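Local structure of pullulanase (Bacillus acidopullulyticus, 2WAN) at residues E433-A438 / G547-V552; E638-A641 / V647-G650; G618-L623 / T733-M738. The protein catalyses hydrolysis of alpha-1,6-glucosidic linkages in pullulan and probably acts on related branched starch polysaccharides. One frame throughout, in Å; residues are numbered along the deposited sequence. Where two conformers were deposited one is given.

Interaction 1: residues E433-A438 / G547-V552; sequences EVIYEA and GVNMDV
The carboxylate of Glu-433 and the carboxamide of Asn-549 lie nearly in one plane, 21° apart, and are joined at two corners. At one, Asn-549 ND2 gives a weak but fairly straight hydrogen bond to Glu-433 OE1 (3.4 Å, 161°). At the other, a water sits 2.6 Å from Glu-433 OE2 and 2.7 Å from Asn-549 OD1, although it has more acceptors around it than protons to offer. The stronger partner of the amide nitrogen is the hydroxyl of Tyr-649, so the Glu-433 bond is secondary. The CG of Glu-433 is anti to its carbonyl carbon (chi1 -64°) and the chain then runs extended, which carries the carboxylate across to the amide. Ile-435, crossing Asn-549 at about a right angle, brings CD1 to 4.0 Å from Asn-549 ND2.

Strands 435-438 and 547-552 are the first and third of the parallel (beta/alpha)8 barrel, the TIM-barrel fold of the alpha-amylase family; strand 485-488 runs between them, and the contact is made by side chains reaching across the interior. Farther along, Glu-437 OE2 and Asp-551 OD2 stand 4.6 Å apart. A second water donates to Glu-437 OE2 and Asp-551 OD2, 2.7 Å from each, which probably eases the meeting of like charges, as should a salt bridge from Asp-551 to Arg-620.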
ATOM      1  N   GLU A 433     -17.315   5.528  -8.791  1.00 10.06           N
ATOM      2  CA  GLU A 433     -17.614   4.609  -7.674  1.00  9.41           C
ATOM      3  C   GLU A 433     -17.977   5.380  -6.411  1.00 10.95           C
ATOM      4  O   GLU A 433     -17.476   6.469  -6.189  1.00 10.59           O
ATOM      5  CB  GLU A 433     -16.430   3.676  -7.383  1.00 11.78           C
ATOM      6  CG  GLU A 433     -16.125   2.731  -8.555  1.00 13.11           C
ATOM      7  CD  GLU A 433     -15.401   1.465  -8.168  1.00 14.68           C
ATOM      8  OE1 GLU A 433     -14.761   1.425  -7.094  1.00 12.87           O
ATOM      9  OE2 GLU A 433     -15.481   0.487  -8.957  1.00 13.33           O
ATOM     10  N   VAL A 434     -18.894   4.816  -5.623  1.00  9.12           N
ATOM     11  CA  VAL A 434     -19.115   5.259  -4.234  1.00  9.27           C
ATOM     12  C   VAL A 434     -18.856   4.027  -3.377  1.00 10.41           C
ATOM     13  O   VAL A 434     -19.656   3.072  -3.366  1.00 11.27           O
ATOM     14  CB  VAL A 434     -20.531   5.807  -3.989  1.00  9.33           C
ATOM     15  CG1 VAL A 434     -20.586   6.418  -2.576  1.00  9.75           C
ATOM     16  CG2 VAL A 434     -20.864   6.888  -5.008  1.00 11.45           C
ATOM     17  N   ILE A 435     -17.725   4.066  -2.677  1.00  8.75           N
ATOM     18  CA  ILE A 435     -17.145   2.876  -2.064  1.00  8.77           C
ATOM     19  C   ILE A 435     -17.608   2.760  -0.600  1.00  9.85           C
ATOM     20  O   ILE A 435     -17.526   3.714   0.160  1.00  8.68           O
ATOM     21  CB  ILE A 435     -15.598   2.904  -2.177  1.00 11.08           C
ATOM     22  CG1 ILE A 435     -15.178   2.917  -3.656  1.00  9.04           C
ATOM     23  CG2 ILE A 435     -14.988   1.685  -1.484  1.00  9.22           C
ATOM     24  CD1 ILE A 435     -13.668   3.178  -3.883  1.00 10.14           C
ATOM     25  N   TYR A 436     -18.065   1.572  -0.216  1.00  9.41           N
ATOM     26  CA  TYR A 436     -18.628   1.320   1.108  1.00  8.71           C
ATOM     27  C   TYR A 436     -17.814   0.222   1.787  1.00  9.24           C
ATOM     28  O   TYR A 436     -17.872  -0.941   1.380  1.00  9.33           O
ATOM     29  CB  TYR A 436     -20.082   0.886   0.909  1.00  7.18           C
ATOM     30  CG  TYR A 436     -20.944   0.631   2.134  1.00  7.52           C
ATOM     31  CD1 TYR A 436     -21.045  -0.646   2.677  1.00  7.75           C
ATOM     32  CD2 TYR A 436     -21.725   1.651   2.682  1.00  9.10           C
ATOM     33  CE1 TYR A 436     -21.878  -0.910   3.772  1.00 10.54           C
ATOM     34  CE2 TYR A 436     -22.569   1.408   3.780  1.00  9.39           C
ATOM     35  CZ  TYR A 436     -22.655   0.131   4.303  1.00 11.57           C
ATOM     36  OH  TYR A 436     -23.506  -0.111   5.363  1.00 11.68           O
ATOM     37  N   GLU A 437     -17.034   0.592   2.802  1.00 10.45           N
ATOM     38  CA  GLU A 437     -16.154  -0.374   3.492  1.00  9.10           C
ATOM     39  C   GLU A 437     -16.928  -1.251   4.481  1.00 11.17           C
ATOM     40  O   GLU A 437     -17.672  -0.741   5.322  1.00 10.69           O
ATOM     41  CB  GLU A 437     -15.024   0.349   4.233  1.00 12.94           C
ATOM     42  CG  GLU A 437     -13.977  -0.610   4.854  1.00 10.24           C
ATOM     43  CD  GLU A 437     -12.878   0.157   5.615  1.00 13.97           C
ATOM     44  OE1 GLU A 437     -13.182   1.172   6.282  1.00 12.17           O
ATOM     45  OE2 GLU A 437     -11.718  -0.272   5.567  1.00 14.31           O
ATOM     46  N   ALA A 438     -16.766  -2.568   4.388  1.00  9.17           N
ATOM     47  CA  ALA A 438     -17.476  -3.481   5.294  1.00 10.13           C
ATOM     48  C   ALA A 438     -16.635  -4.714   5.620  1.00 10.68           C
ATOM     49  O   ALA A 438     -15.966  -5.262   4.750  1.00 12.41           O
ATOM     50  CB  ALA A 438     -18.824  -3.918   4.668  1.00 10.56           C
ATOM     51  N   GLY A 547     -20.194  -3.605  -7.183  1.00  9.51           N
ATOM     52  CA  GLY A 547     -18.865  -4.185  -7.349  1.00  9.09           C
ATOM     53  C   GLY A 547     -18.234  -4.597  -6.039  1.00 10.96           C
ATOM     54  O   GLY A 547     -18.711  -4.232  -4.965  1.00 10.93           O
ATOM     55  N   VAL A 548     -17.140  -5.350  -6.140  1.00 10.21           N
ATOM     56  CA  VAL A 548     -16.391  -5.788  -4.949  1.00 10.28           C
ATOM     57  C   VAL A 548     -14.911  -5.441  -5.091  1.00 10.00           C
ATOM     58  O   VAL A 548     -14.230  -5.922  -6.010  1.00 10.53           O
ATOM     59  CB  VAL A 548     -16.504  -7.312  -4.734  1.00 12.73           C
ATOM     60  CG1 VAL A 548     -15.628  -7.760  -3.528  1.00 12.53           C
ATOM     61  CG2 VAL A 548     -17.957  -7.709  -4.513  1.00 11.87           C
ATOM     62  N   ASN A 549     -14.419  -4.621  -4.163  1.00  9.33           N
ATOM     63  CA  ASN A 549     -12.995  -4.318  -4.056  1.00  8.06           C
ATOM     64  C   ASN A 549     -12.425  -5.046  -2.841  1.00 11.54           C
ATOM     65  O   ASN A 549     -12.961  -4.924  -1.738  1.00 13.20           O
ATOM     66  CB  ASN A 549     -12.765  -2.802  -3.875  1.00  8.55           C
ATOM     67  CG  ASN A 549     -13.157  -1.980  -5.104  1.00 10.27           C
ATOM     68  OD1 ASN A 549     -13.413  -2.522  -6.178  1.00 11.25           O
ATOM     69  ND2 ASN A 549     -13.213  -0.656  -4.937  1.00 10.29           N
ATOM     70  N   MET A 550     -11.343  -5.789  -3.022  1.00  9.80           N
ATOM     71  CA  MET A 550     -10.729  -6.471  -1.875  1.00  8.34           C
ATOM     72  C   MET A 550      -9.666  -5.630  -1.195  1.00 10.73           C
ATOM     73  O   MET A 550      -8.723  -5.195  -1.844  1.00  9.56           O
ATOM     74  CB  MET A 550     -10.120  -7.807  -2.323  1.00  8.22           C
ATOM     75  CG  MET A 550     -11.164  -8.914  -2.500  1.00  8.21           C
ATOM     76  SD  MET A 550     -10.427 -10.438  -3.203  1.00 12.91           S
ATOM     77  CE  MET A 550      -9.219 -10.887  -1.943  1.00  9.97           C
ATOM     78  N   ASP A 551      -9.803  -5.444   0.118  1.00 10.03           N
ATOM     79  CA  ASP A 551      -8.668  -4.985   0.963  1.00 10.51           C
ATOM     80  C   ASP A 551      -7.627  -6.113   0.964  1.00 11.60           C
ATOM     81  O   ASP A 551      -7.948  -7.248   1.319  1.00 11.18           O
ATOM     82  CB  ASP A 551      -9.199  -4.727   2.375  1.00 11.52           C
ATOM     83  CG  ASP A 551      -8.212  -4.014   3.278  1.00 11.37           C
ATOM     84  OD1 ASP A 551      -6.989  -4.036   3.025  1.00 10.94           O
ATOM     85  OD2 ASP A 551      -8.685  -3.406   4.264  1.00 12.21           O
ATOM     86  N   VAL A 552      -6.407  -5.816   0.526  1.00  9.24           N
ATOM     87  CA  VAL A 552      -5.331  -6.831   0.452  1.00  9.15           C
ATOM     88  C   VAL A 552      -4.061  -6.342   1.144  1.00 11.29           C
ATOM     89  O   VAL A 552      -3.737  -5.145   1.109  1.00 11.63           O
ATOM     90  CB  VAL A 552      -5.036  -7.254  -1.027  1.00  9.01           C
ATOM     91  CG1 VAL A 552      -6.230  -8.060  -1.612  1.00  8.44           C
ATOM     92  CG2 VAL A 552      -4.763  -6.016  -1.893  1.00  8.78           C
TER
HETATM   93  O   HOH W   1     -14.037  -1.636  -8.599  1.00 15.12           O
HETATM   94  O   HOH W   2     -11.207  -2.458   4.046  1.00 11.90           O

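Interaction 2: residues E638-A641 / V647-G650; sequences ELHA and VLYG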
ATOM      1  N   GLU A 638      -0.946  -4.413 -15.683  1.00 13.57           N
ATOM      2  CA  GLU A 638      -1.405  -5.787 -15.916  1.00 15.89           C
ATOM      3  C   GLU A 638      -2.912  -5.913 -15.752  1.00 15.71           C
ATOM      4  O   GLU A 638      -3.596  -6.491 -16.609  1.00 15.86           O
ATOM      5  CB  GLU A 638      -0.694  -6.784 -14.997  1.00 15.67           C
ATOM      6  CG  GLU A 638       0.765  -7.014 -15.361  1.00 21.42           C
ATOM      7  CD  GLU A 638       1.372  -8.238 -14.701  1.00 26.38           C
ATOM      8  OE1 GLU A 638       0.644  -9.030 -14.047  1.00 24.42           O
ATOM      9  OE2 GLU A 638       2.603  -8.398 -14.845  1.00 23.95           O
ATOM     10  N   LEU A 639      -3.440  -5.356 -14.660  1.00 14.66           N
ATOM     11  CA  LEU A 639      -4.871  -5.475 -14.435  1.00 13.54           C
ATOM     12  C   LEU A 639      -5.700  -4.655 -15.432  1.00 14.87           C
ATOM     13  O   LEU A 639      -6.764  -5.121 -15.864  1.00 15.34           O
ATOM     14  CB  LEU A 639      -5.250  -5.168 -12.983  1.00 14.83           C
ATOM     15  CG  LEU A 639      -4.628  -6.140 -11.975  1.00 13.01           C
ATOM     16  CD1 LEU A 639      -5.023  -5.701 -10.577  1.00 13.39           C
ATOM     17  CD2 LEU A 639      -5.030  -7.612 -12.239  1.00 13.86           C
ATOM     18  N   HIS A 640      -5.218  -3.472 -15.823  1.00 13.37           N
ATOM     19  CA  HIS A 640      -5.972  -2.644 -16.787  1.00 12.43           C
ATOM     20  C   HIS A 640      -5.947  -3.251 -18.196  1.00 17.07           C
ATOM     21  O   HIS A 640      -6.834  -3.001 -19.006  1.00 15.98           O
ATOM     22  CB  HIS A 640      -5.492  -1.183 -16.803  1.00 11.81           C
ATOM     23  CG  HIS A 640      -5.833  -0.422 -15.550  1.00 11.43           C
ATOM     24  ND1 HIS A 640      -7.070  -0.483 -14.946  1.00 20.46           N
ATOM     25  CD2 HIS A 640      -5.088   0.422 -14.795  1.00 11.17           C
ATOM     26  CE1 HIS A 640      -7.072   0.291 -13.869  1.00 13.44           C
ATOM     27  NE2 HIS A 640      -5.882   0.857 -13.760  1.00 17.33           N
ATOM     28  N   ALA A 641      -4.931  -4.060 -18.471  1.00 16.78           N
ATOM     29  CA  ALA A 641      -4.904  -4.831 -19.721  1.00 20.44           C
ATOM     30  C   ALA A 641      -6.019  -5.879 -19.778  1.00 20.94           C
ATOM     31  O   ALA A 641      -6.529  -6.190 -20.859  1.00 25.73           O
ATOM     32  CB  ALA A 641      -3.525  -5.481 -19.932  1.00 19.17           C
ATOM     33  N   VAL A 647     -10.488  -0.792 -10.537  1.00  9.27           N
ATOM     34  CA  VAL A 647     -10.144   0.365  -9.686  1.00 10.55           C
ATOM     35  C   VAL A 647      -9.152  -0.064  -8.619  1.00  9.85           C
ATOM     36  O   VAL A 647      -9.374  -1.061  -7.922  1.00  9.83           O
ATOM     37  CB  VAL A 647     -11.400   0.970  -9.027  1.00 11.63           C
ATOM     38  CG1 VAL A 647     -11.028   2.168  -8.123  1.00 11.65           C
ATOM     39  CG2 VAL A 647     -12.405   1.393 -10.096  1.00 13.69           C
ATOM     40  N   LEU A 648      -8.053   0.684  -8.517  1.00  9.07           N
ATOM     41  CA  LEU A 648      -6.931   0.333  -7.662  1.00 10.27           C
ATOM     42  C   LEU A 648      -6.534   1.532  -6.824  1.00 10.74           C
ATOM     43  O   LEU A 648      -6.363   2.629  -7.366  1.00 11.49           O
ATOM     44  CB  LEU A 648      -5.729  -0.096  -8.516  1.00 13.65           C
ATOM     45  CG  LEU A 648      -6.036  -1.187  -9.540  1.00 12.75           C
ATOM     46  CD1 LEU A 648      -4.917  -1.259 -10.591  1.00 15.26           C
ATOM     47  CD2 LEU A 648      -6.269  -2.538  -8.847  1.00 12.68           C
ATOM     48  N   TYR A 649      -6.380   1.333  -5.520  1.00  9.31           N
ATOM     49  CA  TYR A 649      -6.024   2.464  -4.631  1.00  9.76           C
ATOM     50  C   TYR A 649      -5.496   1.926  -3.309  1.00 10.40           C
ATOM     51  O   TYR A 649      -5.552   0.712  -3.050  1.00 11.07           O
ATOM     52  CB  TYR A 649      -7.244   3.398  -4.409  1.00 10.47           C
ATOM     53  CG  TYR A 649      -8.441   2.633  -3.920  1.00 13.53           C
ATOM     54  CD1 TYR A 649      -9.278   1.951  -4.824  1.00 12.70           C
ATOM     55  CD2 TYR A 649      -8.707   2.529  -2.551  1.00 11.42           C
ATOM     56  CE1 TYR A 649     -10.369   1.199  -4.378  1.00 11.93           C
ATOM     57  CE2 TYR A 649      -9.788   1.780  -2.089  1.00  9.05           C
ATOM     58  CZ  TYR A 649     -10.615   1.113  -3.002  1.00 10.63           C
ATOM     59  OH  TYR A 649     -11.682   0.365  -2.541  1.00 11.64           O
ATOM     60  N   GLY A 650      -4.960   2.814  -2.474  1.00 10.99           N
ATOM     61  CA  GLY A 650      -4.471   2.368  -1.171  1.00 10.14           C
ATOM     62  C   GLY A 650      -3.919   3.473  -0.301  1.00 13.82           C
ATOM     63  O   GLY A 650      -3.981   4.643  -0.675  1.00 11.00           O
TER
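Leu-639 is the first residue of 638-641 to touch the strand: it points toward it and sets CD1 3.8 Å from CD2 of Leu-648, the two leucines meeting at a slant. Its CG is anti to the carbonyl carbon (chi1 -62°), which sends the branched end inward from the helix, where it also packs on Phe-619 and on Val-607 and Val-611 of helix 597-614. His-640 follows, its side chain and that of Leu-648 coming from opposite directions. The ring extends to put His-640 NE2 3.9 Å from Leu-648 CD1, and the methyl lies obliquely to the ring. NE2 also makes a weak hydrogen bond to the carbonyl oxygen of Gly-675, so a polar atom at this more accessible margin has a partner besides the methyl.

Leu-648 is thus a fork whose methyls serve two neighbours, CD2 taking Leu-639 and CD1 taking His-640. Val-647, next to it, points away from the helix and packs on Glu-433. The arrangement exemplifies the beta-alpha-beta crossover from which TIM barrels are built: from strand 618-621 the chain returns through helix 629-642, which lies on the outer face of the sheet, to strand 647-650. The CA atoms of Leu-639 and Leu-648 are 9.2 Å apart, a separation that the two leucine side chains span.

No hydrogen bond joins the two segments, so they meet by van der Waals packing alone, leucine on leucine and an imidazole resting obliquely against a methyl; the weak directional bond of His-640 goes to Gly-675 instead.

Interaction 3: residues G618-L623 / T733-M738; sequences GFRFDL and TSHDNM
Arg-620 NH1 is gripped by two carboxylates: Asp-622 OD1, 3.0 Å from it, and Asp-551 of the adjacent strand. Asp-622 OD1 uses its anti lone pair, and it lies close to the guanidinium plane, in a bond of 157°. The second nitrogen forms a salt bridge with Glu-651, and a water accepts from Arg-620 NH2 at 2.8 Å. That water probably donates in turn to Asp-736 OD2 at 2.6 Å, though other acceptors compete for its protons. It bridges two groups whose direct separation, Arg-620 NH2 to Asp-736 OD2, is 4.4 Å and so too long for a salt bridge. His-735 presents its ring edge to NH2, with the ring and guanidinium planes 64° apart. The arginine chain bends at chi2 (-104°), turning the guanidinium so that Asp-622 OD1 and the water meet its edge.

The sequences GFRFD and SHDN match conserved regions of the alpha-amylase family, in which the aspartates corresponding to Asp-622 and Asp-736 belong to the active site; the arginine is consistent with a second-shell residue positioning them. A methionine in place of Arg-620 would probably leave Asp-551, Asp-622 and Glu-651 without their common cationic mate and the bridging water without its donor.

Strand 618-621 runs between strands 547-552 and 647-650, Phe-619 turns to helix 597-614, and the loop 733-738 comes between strand 728-730 and helix 740-747.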
ATOM      1  N   GLY A 618     -11.651  -4.744  -8.114  1.00  9.38           N
ATOM      2  CA  GLY A 618     -10.639  -3.783  -7.716  1.00  9.59           C
ATOM      3  C   GLY A 618      -9.993  -4.145  -6.400  1.00 10.83           C
ATOM      4  O   GLY A 618     -10.361  -5.149  -5.790  1.00 11.32           O
ATOM      5  N   PHE A 619      -9.021  -3.332  -5.974  1.00  9.69           N
ATOM      6  CA  PHE A 619      -8.243  -3.613  -4.771  1.00  9.68           C
ATOM      7  C   PHE A 619      -7.941  -2.351  -4.005  1.00  9.26           C
ATOM      8  O   PHE A 619      -7.618  -1.295  -4.598  1.00 11.58           O
ATOM      9  CB  PHE A 619      -6.903  -4.310  -5.084  1.00  8.81           C
ATOM     10  CG  PHE A 619      -7.062  -5.676  -5.722  1.00  9.01           C
ATOM     11  CD1 PHE A 619      -7.355  -6.806  -4.944  1.00  9.76           C
ATOM     12  CD2 PHE A 619      -6.950  -5.828  -7.101  1.00 11.06           C
ATOM     13  CE1 PHE A 619      -7.506  -8.070  -5.546  1.00 11.30           C
ATOM     14  CE2 PHE A 619      -7.094  -7.094  -7.696  1.00 10.71           C
ATOM     15  CZ  PHE A 619      -7.376  -8.196  -6.932  1.00 12.93           C
ATOM     16  N   ARG A 620      -8.028  -2.487  -2.681  1.00  8.84           N
ATOM     17  CA  ARG A 620      -7.549  -1.493  -1.715  1.00  9.89           C
ATOM     18  C   ARG A 620      -6.272  -2.057  -1.087  1.00 10.79           C
ATOM     19  O   ARG A 620      -6.313  -3.028  -0.344  1.00 11.61           O
ATOM     20  CB  ARG A 620      -8.619  -1.247  -0.635  1.00  8.75           C
ATOM     21  CG  ARG A 620      -8.187  -0.331   0.561  1.00  6.55           C
ATOM     22  CD  ARG A 620      -7.895  -1.116   1.823  1.00 10.15           C
ATOM     23  NE  ARG A 620      -7.658  -0.199   2.951  1.00 11.72           N
ATOM     24  CZ  ARG A 620      -6.822  -0.419   3.969  1.00 13.99           C
ATOM     25  NH1 ARG A 620      -6.119  -1.534   4.048  1.00 10.52           N
ATOM     26  NH2 ARG A 620      -6.690   0.511   4.922  1.00 15.48           N
ATOM     27  N   PHE A 621      -5.138  -1.436  -1.403  1.00  7.53           N
ATOM     28  CA  PHE A 621      -3.827  -1.895  -0.932  1.00 10.69           C
ATOM     29  C   PHE A 621      -3.448  -1.297   0.426  1.00 10.42           C
ATOM     30  O   PHE A 621      -3.170  -0.095   0.549  1.00 12.05           O
ATOM     31  CB  PHE A 621      -2.753  -1.626  -1.995  1.00 10.95           C
ATOM     32  CG  PHE A 621      -2.951  -2.414  -3.267  1.00 12.29           C
ATOM     33  CD1 PHE A 621      -2.440  -3.716  -3.385  1.00 12.87           C
ATOM     34  CD2 PHE A 621      -3.648  -1.867  -4.342  1.00 13.33           C
ATOM     35  CE1 PHE A 621      -2.627  -4.460  -4.565  1.00  9.29           C
ATOM     36  CE2 PHE A 621      -3.853  -2.606  -5.542  1.00 11.29           C
ATOM     37  CZ  PHE A 621      -3.324  -3.897  -5.651  1.00 14.30           C
ATOM     38  N   ASP A 622      -3.520  -2.138   1.454  1.00 10.48           N
ATOM     39  CA  ASP A 622      -3.067  -1.780   2.806  1.00 11.53           C
ATOM     40  C   ASP A 622      -1.615  -1.283   2.729  1.00 13.26           C
ATOM     41  O   ASP A 622      -0.797  -1.877   2.032  1.00 14.27           O
ATOM     42  CB  ASP A 622      -3.158  -3.015   3.707  1.00 11.22           C
ATOM     43  CG  ASP A 622      -2.859  -2.706   5.146  1.00 14.41           C
ATOM     44  OD1 ASP A 622      -3.687  -2.026   5.788  1.00 14.45           O
ATOM     45  OD2 ASP A 622      -1.797  -3.152   5.632  1.00 14.64           O
ATOM     46  N   LEU A 623      -1.317  -0.179   3.419  1.00 12.58           N
ATOM     47  CA  LEU A 623       0.038   0.425   3.405  1.00 12.18           C
ATOM     48  C   LEU A 623       0.699   0.347   2.023  1.00 12.10           C
ATOM     49  O   LEU A 623       1.841  -0.092   1.877  1.00 13.18           O
ATOM     50  CB  LEU A 623       0.920  -0.200   4.497  1.00 12.34           C
ATOM     51  CG  LEU A 623       0.366  -0.148   5.925  1.00 11.90           C
ATOM     52  CD1 LEU A 623       1.293  -0.837   6.913  1.00 17.63           C
ATOM     53  CD2 LEU A 623       0.090   1.296   6.378  1.00 17.19           C
ATOM     54  N   THR A 733     -13.882   8.990   7.494  1.00  9.14           N
ATOM     55  CA  THR A 733     -13.547   7.896   8.421  1.00 10.98           C
ATOM     56  C   THR A 733     -13.346   6.583   7.670  1.00 11.83           C
ATOM     57  O   THR A 733     -13.711   6.468   6.500  1.00 11.05           O
ATOM     58  CB  THR A 733     -14.646   7.655   9.488  1.00 11.75           C
ATOM     59  OG1 THR A 733     -15.888   7.319   8.853  1.00 12.94           O
ATOM     60  CG2 THR A 733     -14.858   8.914  10.374  1.00 11.37           C
ATOM     61  N   SER A 734     -12.793   5.603   8.389  1.00 13.00           N
ATOM     62  CA  SER A 734     -12.553   4.252   7.885  1.00 12.43           C
ATOM     63  C   SER A 734     -12.545   3.305   9.089  1.00 12.85           C
ATOM     64  O   SER A 734     -12.790   3.745  10.228  1.00 12.55           O
ATOM     65  CB  SER A 734     -11.191   4.200   7.170  1.00 14.17           C
ATOM     66  OG  SER A 734     -10.124   4.329   8.114  1.00 14.61           O
ATOM     67  N   HIS A 735     -12.241   2.020   8.868  1.00 11.37           N
ATOM     68  CA  HIS A 735     -12.206   1.040   9.969  1.00 12.40           C
ATOM     69  C   HIS A 735     -11.177   1.418  11.045  1.00 13.09           C
ATOM     70  O   HIS A 735     -11.344   1.045  12.222  1.00 13.62           O
ATOM     71  CB  HIS A 735     -11.905  -0.392   9.459  1.00 12.41           C
ATOM     72  CG  HIS A 735     -10.530  -0.545   8.881  1.00 11.35           C
ATOM     73  ND1 HIS A 735      -9.433  -0.926   9.629  1.00 16.66           N
ATOM     74  CD2 HIS A 735     -10.078  -0.371   7.621  1.00  6.89           C
ATOM     75  CE1 HIS A 735      -8.361  -0.955   8.857  1.00 10.57           C
ATOM     76  NE2 HIS A 735      -8.723  -0.612   7.633  1.00 18.50           N
ATOM     77  N   ASP A 736     -10.134   2.149  10.645  1.00 12.56           N
ATOM     78  CA  ASP A 736      -9.092   2.614  11.583  1.00 12.13           C
ATOM     79  C   ASP A 736      -9.606   3.805  12.388  1.00 13.03           C
ATOM     80  O   ASP A 736     -10.467   4.553  11.925  1.00 12.92           O
ATOM     81  CB  ASP A 736      -7.828   3.050  10.831  1.00 13.46           C
ATOM     82  CG  ASP A 736      -6.999   1.874  10.325  1.00 13.40           C
ATOM     83  OD1 ASP A 736      -6.563   1.029  11.150  1.00 15.98           O
ATOM     84  OD2 ASP A 736      -6.772   1.830   9.100  1.00 15.45           O
ATOM     85  N   ASN A 737      -9.075   4.000  13.590  1.00 12.18           N
ATOM     86  CA  ASN A 737      -9.474   5.162  14.389  1.00 13.16           C
ATOM     87  C   ASN A 737     -10.979   5.109  14.748  1.00 11.98           C
ATOM     88  O   ASN A 737     -11.541   4.021  14.898  1.00 13.25           O
ATOM     89  CB  ASN A 737      -9.071   6.456  13.669  1.00 13.89           C
ATOM     90  CG  ASN A 737      -7.605   6.448  13.245  1.00 17.16           C
ATOM     91  OD1 ASN A 737      -6.707   6.397  14.092  1.00 23.52           O
ATOM     92  ND2 ASN A 737      -7.361   6.465  11.940  1.00 18.60           N
ATOM     93  N   MET A 738     -11.632   6.269  14.882  1.00 12.05           N
ATOM     94  CA  MET A 738     -12.991   6.298  15.414  0.50 11.67           C
ATOM     95  C   MET A 738     -14.078   6.411  14.340  1.00 11.76           C
ATOM     96  O   MET A 738     -13.856   6.973  13.270  1.00 12.33           O
ATOM     97  CB  MET A 738     -13.106   7.437  16.430  0.50 14.18           C
ATOM     98  CG  MET A 738     -11.974   7.413  17.450  0.50  7.38           C
ATOM     99  SD  MET A 738     -12.057   8.837  18.557  0.50 14.46           S
ATOM    100  CE  MET A 738     -13.591   8.499  19.432  0.50 11.41           C
TER
HETATM  101  O   HOH W   3      -5.429   0.332   7.470  1.00 23.83           O

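How the interactions relate
The three contacts belong to one eight-stranded parallel barrel and sample it from inside to outside. Interaction 1 lies across the interior between the first and third strands; interaction 3 runs from the fourth strand to the loop after the seventh, 728-730; interaction 2 covers the fifth strand with the helix that precedes it. Their centres are about 13 Å (1 and 2), 10 Å (1 and 3) and 17 Å (2 and 3) apart. Along the chain, interaction 1 closes before the others open, and interaction 2 is nested within the loop closed by interaction 3. Glu-437 OE1 probably accepts from His-735 N, tying interaction 1 to the probable active-site end, while backbone pairing of strands 618-621 and 647-650 joins interactions 2 and 3.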